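Beta-lactamase (Burkholderia cenocepacia, PDB 5E2G) probably hydrolyses the amide bond of beta-lactam antibiotics, giving substituted beta-amino acids, as a class C serine beta-lactamase. Local coordinates at residues V31-P36 and A329-I334; T170-R175 and T185-P190. All blocks are in the same frame, centred on the assembly; numbering follows the deposited sequence.

Overall arrangement
The two contacts lie in different parts of one beta-lactamase fold, their centres 26 Å apart and their nearest atoms about 14 Å apart, without touching. Contact 1 joins the hairpin of strands 25-32 and 35-42 to strand 332-338, bringing N-terminal and C-terminal parts of the chain side by side at one side of the large antiparallel sheet. Contact 2 is local, tying the 185-190 loop to helix 168-180, and is nested in sequence inside the loop that contact 1 closes. Neither includes Ser62, Lys65, Tyr148 or Lys313, which match the active-site pattern of class C enzymes and probably mark the catalytic centre. Helix 226-235 is common to both surroundings: Val31 packs on it, and the Thr185 hydroxyl is hydrogen-bonded to its Asp228.

Contact 1: residues V31-P36 and A329-I334; sequences VADGKP and AKRIGI
The guanidinium of Arg331 lies with one face over the backbone N of Gly34, while the carboxylate of Asp33 comes to its edge, near its plane. These residues sit just beyond the strand ends of a three-stranded antiparallel patch, where the type I' turn Ala32-Lys35 of the 25-32/35-42 hairpin meets the loop leading into strand 332-338. The salt bridge runs from Asp33 OD1 to Arg331 NH1 (2.7 Å), with carboxylate and guanidinium planes turned 82° apart, so a single oxygen and a single nitrogen carry it. A bend at chi3 (62°) swings the arginine head back over the turn, where NH2 adds a weak bond to Asp33 O (3.2 Å). Further into the sheet, Val31 and Gly333 form an antiparallel hydrogen-bonded pair: Val31 N reaches Gly333 O at 3.0 Å, and Gly333 N returns to Val31 O at 3.2 Å. Ile332 CA adds a CA-H...O contact to the same Val31 O. The side chain of Val31 also packs on Leu230 and Gln234 of helix 226-235. Past the paired strands, Gly34 N donates to Arg331 O at 3.2 Å, with an N-H...O angle of 147°.

Contact 2: residues T170-R175 and T185-P190; sequences TLMEQR and TYINVP
Glu173 reaches across from its helix to the backbone of Tyr186-Asn188, its carboxylate lying against CA and CB of Tyr186 and CB of Ile187. Two successive amides of the loop converge on one oxygen: Ile187 N donates to Glu173 OE2 at 2.7 Å, and Asn188 N to the same OE2 at 3.0 Å. The two approaches differ. Ile187 N uses the anti lone pair, with a bent N-H...O angle of 133°, whereas Asn188 N arrives on the syn side, 26° out of the carboxylate plane, along a straighter line (161°). The chain of Glu173 is extended beyond CG, which carries the carboxylate to these amides. Its other oxygen, OE1, is served by water: one molecule links it to Asn188 OD1, and a second donates to Glu173 OE1 at 2.7 Å. With amides on one oxygen and water on the other, the acid fixes the loop by its backbone, an arrangement that would be expected to stabilise the carboxylate as an anion. Beside this polar grip, Met172 (selenomethionine) and Ile187 make the apolar half of the contact, CB of the former 3.9 Å from CG1 of the latter. Within the loop, Pro190 CD sits 3.5 Å above the centre of the Tyr186 ring. The contact thus folds the loop that follows helix 168-180 back onto that helix; Ile187 continues onto Trp216 and Gln217 of helix 216-220, and its carbonyl O accepts from Arg223 in strand 223-224.

Contact 1: residues V31-P36 and A329-I334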
ATOM      1  N   VAL A  31      -2.658  -9.556  13.830  1.00 23.52           N
ATOM      2  CA  VAL A  31      -2.951 -10.971  13.631  1.00 24.29           C
ATOM      3  C   VAL A  31      -1.951 -11.751  14.468  1.00 29.02           C
ATOM      4  O   VAL A  31      -0.739 -11.676  14.235  1.00 28.04           O
ATOM      5  CB  VAL A  31      -2.858 -11.376  12.151  1.00 24.60           C
ATOM      6  CG1 VAL A  31      -2.994 -12.878  12.003  1.00 23.01           C
ATOM      7  CG2 VAL A  31      -3.906 -10.678  11.336  1.00 28.64           C
ATOM      8  N   ALA A  32      -2.447 -12.479  15.459  1.00 32.27           N
ATOM      9  CA  ALA A  32      -1.603 -13.259  16.355  1.00 31.39           C
ATOM     10  C   ALA A  32      -2.066 -14.702  16.233  1.00 34.11           C
ATOM     11  O   ALA A  32      -3.130 -15.061  16.747  1.00 33.40           O
ATOM     12  CB  ALA A  32      -1.704 -12.748  17.785  1.00 30.90           C
ATOM     13  N   ASP A  33      -1.274 -15.511  15.524  1.00 39.68           N
ATOM     14  CA  ASP A  33      -1.630 -16.895  15.214  1.00 46.13           C
ATOM     15  C   ASP A  33      -2.957 -16.964  14.457  1.00 42.22           C
ATOM     16  O   ASP A  33      -3.812 -17.803  14.739  1.00 42.28           O
ATOM     17  CB  ASP A  33      -1.672 -17.750  16.485  1.00 55.39           C
ATOM     18  CG  ASP A  33      -1.585 -19.239  16.196  1.00 58.06           C
ATOM     19  OD1 ASP A  33      -0.613 -19.667  15.529  1.00 56.49           O
ATOM     20  OD2 ASP A  33      -2.492 -19.979  16.638  1.00 58.56           O
ATOM     21  N   GLY A  34      -3.133 -16.072  13.481  1.00 38.43           N
ATOM     22  CA  GLY A  34      -4.361 -16.019  12.714  1.00 38.69           C
ATOM     23  C   GLY A  34      -5.513 -15.299  13.384  1.00 42.12           C
ATOM     24  O   GLY A  34      -6.516 -15.017  12.717  1.00 48.15           O
ATOM     25  N   LYS A  35      -5.415 -14.997  14.671  1.00 38.55           N
ATOM     26  CA  LYS A  35      -6.481 -14.284  15.360  1.00 36.68           C
ATOM     27  C   LYS A  35      -6.317 -12.784  15.158  1.00 28.20           C
ATOM     28  O   LYS A  35      -5.250 -12.241  15.449  1.00 30.35           O
ATOM     29  CB  LYS A  35      -6.471 -14.610  16.849  1.00 47.14           C
ATOM     30  CG  LYS A  35      -7.294 -15.832  17.229  1.00 59.47           C
ATOM     31  CD  LYS A  35      -8.781 -15.488  17.264  1.00 68.78           C
ATOM     32  CE  LYS A  35      -9.673 -16.730  17.155  1.00 73.91           C
ATOM     33  NZ  LYS A  35      -9.444 -17.741  18.232  1.00 77.20           N
ATOM     34  N   PRO A  36      -7.335 -12.088  14.671  1.00 25.21           N
ATOM     35  CA  PRO A  36      -7.249 -10.631  14.543  1.00 24.17           C
ATOM     36  C   PRO A  36      -7.621  -9.906  15.827  1.00 27.99           C
ATOM     37  O   PRO A  36      -8.437 -10.372  16.619  1.00 33.74           O
ATOM     38  CB  PRO A  36      -8.260 -10.325  13.436  1.00 24.72           C
ATOM     39  CG  PRO A  36      -9.268 -11.405  13.570  1.00 26.04           C
ATOM     40  CD  PRO A  36      -8.518 -12.634  13.985  1.00 25.68           C
ATOM     41  N   ALA A 329       4.651 -17.218   6.800  1.00 20.94           N
ATOM     42  CA  ALA A 329       5.033 -18.487   7.408  1.00 22.10           C
ATOM     43  C   ALA A 329       4.712 -18.523   8.892  1.00 25.79           C
ATOM     44  O   ALA A 329       4.408 -19.594   9.428  1.00 29.48           O
ATOM     45  CB  ALA A 329       6.522 -18.755   7.189  1.00 23.76           C
ATOM     46  N   LYS A 330       4.771 -17.375   9.572  1.00 23.53           N
ATOM     47  CA  LYS A 330       4.520 -17.302  11.009  1.00 26.12           C
ATOM     48  C   LYS A 330       3.088 -16.908  11.351  1.00 28.51           C
ATOM     49  O   LYS A 330       2.721 -16.935  12.533  1.00 27.80           O
ATOM     50  CB  LYS A 330       5.490 -16.315  11.674  1.00 25.68           C
ATOM     51  CG  LYS A 330       6.957 -16.729  11.598  1.00 30.60           C
ATOM     52  CD  LYS A 330       7.421 -17.504  12.831  1.00 34.64           C
ATOM     53  CE  LYS A 330       7.805 -16.568  13.977  1.00 37.79           C
ATOM     54  NZ  LYS A 330       8.441 -17.296  15.117  1.00 42.57           N
ATOM     55  N   ARG A 331       2.285 -16.528  10.355  1.00 24.39           N
ATOM     56  CA  ARG A 331       0.864 -16.273  10.548  1.00 23.09           C
ATOM     57  C   ARG A 331       0.629 -15.092  11.482  1.00 20.63           C
ATOM     58  O   ARG A 331      -0.326 -15.079  12.258  1.00 20.32           O
ATOM     59  CB  ARG A 331       0.157 -17.528  11.059  1.00 27.49           C
ATOM     60  CG  ARG A 331       0.348 -18.727  10.147  1.00 35.42           C
ATOM     61  CD  ARG A 331      -0.330 -19.955  10.699  1.00 44.54           C
ATOM     62  NE  ARG A 331      -1.774 -19.765  10.815  1.00 51.98           N
ATOM     63  CZ  ARG A 331      -2.418 -19.578  11.966  1.00 56.31           C
ATOM     64  NH1 ARG A 331      -1.745 -19.562  13.111  1.00 54.98           N
ATOM     65  NH2 ARG A 331      -3.738 -19.415  11.971  1.00 57.08           N
ATOM     66  N   ILE A 332       1.505 -14.087  11.403  1.00 19.55           N
ATOM     67  CA  ILE A 332       1.397 -12.875  12.206  1.00 21.20           C
ATOM     68  C   ILE A 332       1.457 -11.648  11.296  1.00 20.05           C
ATOM     69  O   ILE A 332       1.946 -11.708  10.165  1.00 18.51           O
ATOM     70  CB  ILE A 332       2.494 -12.812  13.293  1.00 24.01           C
ATOM     71  CG1 ILE A 332       3.889 -12.844  12.662  1.00 19.83           C
ATOM     72  CG2 ILE A 332       2.332 -13.972  14.271  1.00 27.50           C
ATOM     73  CD1 ILE A 332       5.004 -13.018  13.653  1.00 19.89           C
ATOM     74  N   GLY A 333       0.929 -10.529  11.788  1.00 17.80           N
ATOM     75  CA  GLY A 333       0.996  -9.286  11.036  1.00 16.15           C
ATOM     76  C   GLY A 333       0.528  -8.107  11.859  1.00 17.42           C
ATOM     77  O   GLY A 333      -0.143  -8.272  12.880  1.00 18.65           O
ATOM     78  N   ILE A 334       0.881  -6.906  11.390  1.00 18.13           N
ATOM     79  CA  ILE A 334       0.525  -5.660  12.063  1.00 16.56           C
ATOM     80  C   ILE A 334       0.044  -4.642  11.035  1.00 19.01           C
ATOM     81  O   ILE A 334       0.535  -4.600   9.902  1.00 21.70           O
ATOM     82  CB  ILE A 334       1.703  -5.078  12.881  1.00 18.40           C
ATOM     83  CG1 ILE A 334       1.254  -3.868  13.704  1.00 19.67           C
ATOM     84  CG2 ILE A 334       2.837  -4.662  11.978  1.00 17.61           C
ATOM     85  CD1 ILE A 334       2.267  -3.416  14.752  1.00 20.76           C
TER

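Contact 2: residues T170-R175 and T185-P190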
ATOM      1  N   THR A 170     -15.144   2.001  -9.340  1.00 18.21           N
ATOM      2  CA  THR A 170     -16.154   0.945  -9.314  1.00 17.11           C
ATOM      3  C   THR A 170     -15.521  -0.429  -9.131  1.00 16.32           C
ATOM      4  O   THR A 170     -16.035  -1.266  -8.386  1.00 21.51           O
ATOM      5  CB  THR A 170     -16.970   0.998 -10.607  1.00 17.62           C
ATOM      6  OG1 THR A 170     -17.606   2.276 -10.709  1.00 18.50           O
ATOM      7  CG2 THR A 170     -18.018  -0.102 -10.640  1.00 17.83           C
ATOM      8  N   LEU A 171     -14.407  -0.686  -9.813  1.00 17.04           N
ATOM      9  CA  LEU A 171     -13.715  -1.962  -9.660  1.00 17.75           C
ATOM     10  C   LEU A 171     -13.234  -2.173  -8.233  1.00 16.41           C
ATOM     11  O   LEU A 171     -13.206  -3.303  -7.745  1.00 16.52           O
ATOM     12  CB  LEU A 171     -12.533  -2.033 -10.619  1.00 17.20           C
ATOM     13  CG  LEU A 171     -12.816  -2.293 -12.098  1.00 16.83           C
ATOM     14  CD1 LEU A 171     -11.592  -1.982 -12.939  1.00 14.43           C
ATOM     15  CD2 LEU A 171     -13.262  -3.731 -12.291  1.00 14.95           C
HETATM   16  N   MSE A 172     -12.850  -1.107  -7.550  1.00 20.64           N
HETATM   17  CA  MSE A 172     -12.354  -1.235  -6.194  1.00 21.02           C
HETATM   18  C   MSE A 172     -13.499  -1.472  -5.201  1.00 18.55           C
HETATM   19  O   MSE A 172     -13.422  -2.356  -4.353  1.00 19.25           O
HETATM   20  CB  MSE A 172     -11.561   0.009  -5.819  1.00 14.73           C
HETATM   21  CG  MSE A 172     -10.354   0.239  -6.704  1.00 18.23           C
HETATM   22 SE   MSE A 172      -8.895  -1.043  -6.441  0.89 25.10          SE
HETATM   23  CE  MSE A 172      -7.972  -0.121  -4.997  1.00 20.01           C
ATOM     24  N   GLU A 173     -14.569  -0.689  -5.322  1.00 15.91           N
ATOM     25  CA  GLU A 173     -15.642  -0.727  -4.335  1.00 16.55           C
ATOM     26  C   GLU A 173     -16.690  -1.806  -4.606  1.00 19.93           C
ATOM     27  O   GLU A 173     -17.301  -2.310  -3.657  1.00 20.14           O
ATOM     28  CB  GLU A 173     -16.295   0.659  -4.252  1.00 17.29           C
ATOM     29  CG  GLU A 173     -15.263   1.760  -3.936  1.00 18.62           C
ATOM     30  CD  GLU A 173     -15.864   3.136  -3.664  1.00 22.10           C
ATOM     31  OE1 GLU A 173     -16.988   3.426  -4.133  1.00 22.69           O
ATOM     32  OE2 GLU A 173     -15.203   3.933  -2.970  1.00 21.90           O
ATOM     33  N   GLN A 174     -16.908  -2.191  -5.860  0.57 18.87           N
ATOM     34  CA  GLN A 174     -17.913  -3.198  -6.175  0.57 18.90           C
ATOM     35  C   GLN A 174     -17.317  -4.564  -6.477  0.57 20.35           C
ATOM     36  O   GLN A 174     -18.072  -5.524  -6.660  0.57 21.89           O
ATOM     37  CB  GLN A 174     -18.775  -2.747  -7.363  0.57 18.99           C
ATOM     38  CG  GLN A 174     -19.356  -1.351  -7.231  0.57 21.11           C
ATOM     39  CD  GLN A 174     -20.209  -1.181  -5.986  0.57 22.86           C
ATOM     40  OE1 GLN A 174     -20.878  -2.116  -5.540  0.57 22.95           O
ATOM     41  NE2 GLN A 174     -20.185   0.016  -5.414  0.57 23.42           N
ATOM     42  N   ARG A 175     -15.990  -4.673  -6.543  1.00 19.76           N
ATOM     43  CA  ARG A 175     -15.337  -5.924  -6.894  1.00 16.36           C
ATOM     44  C   ARG A 175     -14.330  -6.304  -5.824  1.00 14.96           C
ATOM     45  O   ARG A 175     -14.556  -7.252  -5.075  1.00 17.37           O
ATOM     46  CB  ARG A 175     -14.649  -5.797  -8.252  1.00 21.15           C
ATOM     47  CG  ARG A 175     -14.447  -7.086  -9.017  1.00 29.90           C
ATOM     48  CD  ARG A 175     -13.569  -6.909 -10.297  1.00 33.61           C
ATOM     49  NE  ARG A 175     -12.907  -8.141 -10.736  1.00 31.09           N
ATOM     50  CZ  ARG A 175     -13.518  -9.177 -11.304  1.00 30.67           C
ATOM     51  NH1 ARG A 175     -14.831  -9.155 -11.501  1.00 27.63           N
ATOM     52  NH2 ARG A 175     -12.815 -10.245 -11.660  1.00 30.39           N
ATOM     53  N   THR A 185     -14.170   0.453   3.524  1.00 19.74           N
ATOM     54  CA  THR A 185     -13.025   0.817   2.709  1.00 18.96           C
ATOM     55  C   THR A 185     -13.545   1.530   1.471  1.00 18.20           C
ATOM     56  O   THR A 185     -14.455   1.027   0.807  1.00 18.00           O
ATOM     57  CB  THR A 185     -12.210  -0.424   2.320  1.00 16.64           C
ATOM     58  OG1 THR A 185     -11.778  -1.102   3.502  1.00 18.34           O
ATOM     59  CG2 THR A 185     -10.998  -0.035   1.502  1.00 15.40           C
ATOM     60  N   TYR A 186     -12.982   2.699   1.168  1.00 18.53           N
ATOM     61  CA  TYR A 186     -13.525   3.550   0.118  1.00 19.54           C
ATOM     62  C   TYR A 186     -12.422   4.185  -0.710  1.00 17.29           C
ATOM     63  O   TYR A 186     -11.370   4.553  -0.186  1.00 18.49           O
ATOM     64  CB  TYR A 186     -14.403   4.666   0.705  1.00 22.21           C
ATOM     65  CG  TYR A 186     -15.404   4.151   1.704  1.00 23.89           C
ATOM     66  CD1 TYR A 186     -16.538   3.461   1.285  1.00 27.47           C
ATOM     67  CD2 TYR A 186     -15.207   4.332   3.065  1.00 22.95           C
ATOM     68  CE1 TYR A 186     -17.456   2.975   2.194  1.00 27.89           C
ATOM     69  CE2 TYR A 186     -16.122   3.857   3.982  1.00 24.45           C
ATOM     70  CZ  TYR A 186     -17.242   3.174   3.542  1.00 25.59           C
ATOM     71  OH  TYR A 186     -18.148   2.692   4.456  1.00 26.95           O
ATOM     72  N   ILE A 187     -12.679   4.314  -2.010  1.00 16.93           N
ATOM     73  CA  ILE A 187     -11.990   5.326  -2.800  1.00 17.01           C
ATOM     74  C   ILE A 187     -12.692   6.665  -2.644  1.00 22.52           C
ATOM     75  O   ILE A 187     -12.061   7.698  -2.395  1.00 22.97           O
ATOM     76  CB  ILE A 187     -11.918   4.894  -4.277  1.00 19.82           C
ATOM     77  CG1 ILE A 187     -11.105   3.608  -4.430  1.00 23.43           C
ATOM     78  CG2 ILE A 187     -11.338   6.002  -5.135  1.00 19.05           C
ATOM     79  CD1 ILE A 187      -9.676   3.730  -3.960  1.00 25.44           C
ATOM     80  N   ASN A 188     -14.017   6.656  -2.774  1.00 23.91           N
ATOM     81  CA  ASN A 188     -14.874   7.813  -2.543  1.00 22.72           C
ATOM     82  C   ASN A 188     -15.677   7.548  -1.275  1.00 21.88           C
ATOM     83  O   ASN A 188     -16.500   6.630  -1.241  1.00 20.33           O
ATOM     84  CB  ASN A 188     -15.790   8.050  -3.739  1.00 20.26           C
ATOM     85  CG  ASN A 188     -15.019   8.270  -5.016  1.00 25.79           C
ATOM     86  OD1 ASN A 188     -15.138   7.501  -5.972  1.00 28.31           O
ATOM     87  ND2 ASN A 188     -14.205   9.319  -5.037  1.00 24.58           N
ATOM     88  N   VAL A 189     -15.426   8.332  -0.238  1.00 20.70           N
ATOM     89  CA  VAL A 189     -16.118   8.116   1.037  1.00 21.21           C
ATOM     90  C   VAL A 189     -17.559   8.603   0.914  1.00 23.44           C
ATOM     91  O   VAL A 189     -17.785   9.757   0.507  1.00 22.80           O
ATOM     92  CB  VAL A 189     -15.388   8.834   2.169  1.00 21.00           C
ATOM     93  CG1 VAL A 189     -16.137   8.648   3.484  1.00 26.10           C
ATOM     94  CG2 VAL A 189     -13.956   8.316   2.294  1.00 21.83           C
ATOM     95  N   PRO A 190     -18.550   7.781   1.257  1.00 27.07           N
ATOM     96  CA  PRO A 190     -19.951   8.171   1.071  1.00 23.51           C
ATOM     97  C   PRO A 190     -20.412   9.160   2.128  1.00 24.58           C
ATOM     98  O   PRO A 190     -19.804   9.310   3.186  1.00 24.56           O
ATOM     99  CB  PRO A 190     -20.711   6.848   1.206  1.00 23.45           C
ATOM    100  CG  PRO A 190     -19.681   5.775   1.206  1.00 27.90           C
ATOM    101  CD  PRO A 190     -18.436   6.396   1.731  1.00 27.48           C
TER
HETATM  102  O   HOH W   1     -17.289   5.542  -6.415  1.00 22.12           O
HETATM  103  O   HOH W   2     -18.022   5.539  -2.879  1.00 29.35           O